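Local coordinates for binding domain (Hc) of Paraclostridial Mosquitocidal Protein 1 (Paraclostridium bifermentans, PDB 6HOX), which probably targets host nerve cells as the receptor-binding part of a clostridial neurotoxin and takes part in crossing the host epithelium, at residues 166-171 with 237-242. Sequence-based numbering, arbitrary orientation.
Sequences WRHITI and EMLFNS
His168 on strand 167-171 and Phe240 on helix 237-241 make the tightest part of this contact. The histidine CB lies in the plane of the phenyl ring, at its edge, 3.7 Å from Phe240 CD1, and the two side chains run past each other in opposite directions. The first side-chain bond of His168 points toward the helix and, with CG anti to the backbone N (chi1 -173°), the far end of the imidazole meets Leu239. There His168 CE1 and Leu239 CD2 are 4.0 Å apart, the methyl lying at the ring edge near its plane and the two side chains crossing at about a right angle. A flat aromatic and a branched aliphatic suit these neighbouring helix positions: Phe240 fills the flank of the histidine stem, while Leu239 offers a methyl to the ring's end.

Packing slackens along the strand at Thr170, which alternation puts on the same, helix-facing side as His168; its OG1 is 4.3 Å from Leu239 CD2. Trp94 meets the imidazole edge-to-face and Tyr243 adds another ring, so a planar residue such as His168 fits well among these aromatics. On the solvent side, Glu237, Met238 and Asn241 are exposed and stay apart from the strand. Ser242, also exposed, donates from OG to Leu239 O at 2.7 Å, back to the carbonyl three residues earlier.

Strand and helix run roughly antiparallel, at 151°, with their axes 10.0 Å apart at closest approach. This is a short helix packed on an outer face of an antiparallel sheet in the lectin-like jelly roll of HCN, on the way to the beta-trefoil HCC of clostridial neurotoxins.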
loop_
_atom_site.group_PDB
_atom_site.type_symbol
_atom_site.label_atom_id
_atom_site.label_comp_id
_atom_site.label_asym_id
_atom_site.label_seq_id
_atom_site.Cartn_x
_atom_site.Cartn_y
_atom_site.Cartn_z
ATOM N N TRP A 166 -1.654 -0.620 -1.474
ATOM C CA TRP A 166 -1.160 -0.141 -2.794
ATOM C C TRP A 166 0.210 -0.751 -3.115
ATOM O O TRP A 166 1.154 -0.569 -2.349
ATOM C CB TRP A 166 -1.082 1.388 -2.823
ATOM C CG TRP A 166 -2.402 2.053 -3.070
ATOM C CD1 TRP A 166 -3.193 2.706 -2.170
ATOM C CD2 TRP A 166 -3.067 2.160 -4.342
ATOM N NE1 TRP A 166 -4.301 3.207 -2.795
ATOM C CE2 TRP A 166 -4.249 2.894 -4.129
ATOM C CE3 TRP A 166 -2.768 1.719 -5.637
ATOM C CZ2 TRP A 166 -5.144 3.177 -5.157
ATOM C CZ3 TRP A 166 -3.654 2.003 -6.658
ATOM C CH2 TRP A 166 -4.828 2.719 -6.418
ATOM N N ARG A 167 0.295 -1.443 -4.254
ATOM C CA ARG A 167 1.521 -2.052 -4.759
ATOM C C ARG A 167 1.840 -1.476 -6.143
ATOM O O ARG A 167 0.945 -1.295 -6.971
ATOM C CB ARG A 167 1.373 -3.566 -4.940
ATOM C CG ARG A 167 0.943 -4.338 -3.702
ATOM C CD ARG A 167 1.890 -4.200 -2.530
ATOM N NE ARG A 167 1.557 -5.192 -1.518
ATOM C CZ ARG A 167 1.836 -5.123 -0.216
ATOM N NH1 ARG A 167 2.523 -4.108 0.298
ATOM N NH2 ARG A 167 1.409 -6.106 0.562
ATOM N N HIS A 168 3.126 -1.233 -6.397
ATOM C CA HIS A 168 3.560 -0.754 -7.681
ATOM C C HIS A 168 4.174 -1.928 -8.417
ATOM O O HIS A 168 5.086 -2.567 -7.887
ATOM C CB HIS A 168 4.561 0.399 -7.586
ATOM C CG HIS A 168 4.850 0.974 -8.930
ATOM N ND1 HIS A 168 5.952 0.611 -9.661
ATOM C CD2 HIS A 168 4.147 1.824 -9.707
ATOM C CE1 HIS A 168 5.930 1.229 -10.828
ATOM N NE2 HIS A 168 4.820 1.954 -10.893
ATOM N N ILE A 169 3.654 -2.193 -9.615
ATOM C CA ILE A 169 4.101 -3.335 -10.424
ATOM C C ILE A 169 4.813 -2.787 -11.651
ATOM O O ILE A 169 4.297 -1.843 -12.282
ATOM C CB ILE A 169 2.918 -4.224 -10.840
ATOM C CG1 ILE A 169 2.025 -4.576 -9.647
ATOM C CG2 ILE A 169 3.415 -5.470 -11.563
ATOM C CD1 ILE A 169 2.748 -5.329 -8.556
ATOM N N THR A 170 5.971 -3.379 -11.970
ATOM C CA THR A 170 6.680 -3.084 -13.189
ATOM C C THR A 170 7.010 -4.409 -13.886
ATOM O O THR A 170 7.489 -5.337 -13.254
ATOM C CB THR A 170 7.957 -2.254 -12.959
ATOM O OG1 THR A 170 7.712 -1.106 -12.144
ATOM C CG2 THR A 170 8.588 -1.788 -14.261
ATOM N N ILE A 171 6.761 -4.458 -15.201
ATOM C CA ILE A 171 7.085 -5.605 -16.061
ATOM C C ILE A 171 7.890 -5.054 -17.249
ATOM O O ILE A 171 7.403 -4.193 -17.973
ATOM C CB ILE A 171 5.791 -6.318 -16.526
ATOM C CG1 ILE A 171 4.968 -6.859 -15.359
ATOM C CG2 ILE A 171 6.055 -7.421 -17.541
ATOM C CD1 ILE A 171 3.527 -7.046 -15.720
ATOM N N GLU A 237 13.748 1.214 -10.135
ATOM C CA GLU A 237 13.838 1.761 -8.773
ATOM C C GLU A 237 13.537 3.263 -8.801
ATOM O O GLU A 237 12.770 3.784 -7.990
ATOM C CB GLU A 237 15.220 1.480 -8.181
ATOM C CG GLU A 237 15.318 1.774 -6.704
ATOM C CD GLU A 237 16.620 1.300 -6.091
ATOM O OE1 GLU A 237 17.672 1.734 -6.575
ATOM O OE2 GLU A 237 16.575 0.458 -5.172
ATOM N N MET A 238 14.136 3.955 -9.768
ATOM C CA MET A 238 13.952 5.398 -9.958
ATOM C C MET A 238 12.474 5.708 -10.249
ATOM O O MET A 238 11.929 6.673 -9.722
ATOM C CB MET A 238 14.856 5.844 -11.109
ATOM C CG MET A 238 14.725 7.273 -11.556
ATOM S SD MET A 238 15.929 7.595 -12.909
ATOM C CE MET A 238 17.466 7.007 -12.191
ATOM N N LEU A 239 11.832 4.887 -11.097
ATOM C CA LEU A 239 10.410 5.074 -11.426
ATOM C C LEU A 239 9.570 4.946 -10.142
ATOM O O LEU A 239 8.670 5.775 -9.855
ATOM C CB LEU A 239 9.994 4.032 -12.466
ATOM C CG LEU A 239 8.493 3.950 -12.759
ATOM C CD1 LEU A 239 7.988 5.270 -13.299
ATOM C CD2 LEU A 239 8.189 2.836 -13.740
ATOM N N PHE A 240 9.867 3.915 -9.345
ATOM C CA PHE A 240 9.119 3.682 -8.117
ATOM C C PHE A 240 9.278 4.880 -7.172
ATOM O O PHE A 240 8.279 5.380 -6.622
ATOM C CB PHE A 240 9.545 2.375 -7.458
ATOM C CG PHE A 240 8.947 2.152 -6.090
ATOM C CD1 PHE A 240 7.615 1.802 -5.954
ATOM C CD2 PHE A 240 9.716 2.282 -4.948
ATOM C CE1 PHE A 240 7.056 1.594 -4.703
ATOM C CE2 PHE A 240 9.167 2.079 -3.694
ATOM C CZ PHE A 240 7.841 1.717 -3.573
ATOM N N ASN A 241 10.536 5.321 -6.993
ATOM C CA ASN A 241 10.891 6.413 -6.094
ATOM C C ASN A 241 10.201 7.712 -6.516
ATOM O O ASN A 241 9.895 8.558 -5.655
ATOM C CB ASN A 241 12.406 6.605 -6.013
ATOM C CG ASN A 241 13.091 5.487 -5.267
ATOM O OD1 ASN A 241 12.484 4.819 -4.432
ATOM N ND2 ASN A 241 14.357 5.260 -5.570
ATOM N N SER A 242 9.922 7.856 -7.817
ATOM C CA SER A 242 9.397 9.096 -8.344
ATOM C C SER A 242 7.962 9.323 -7.862
ATOM O O SER A 242 7.458 10.436 -7.948
ATOM C CB SER A 242 9.506 9.153 -9.852
ATOM O OG SER A 242 8.527 8.345 -10.491
#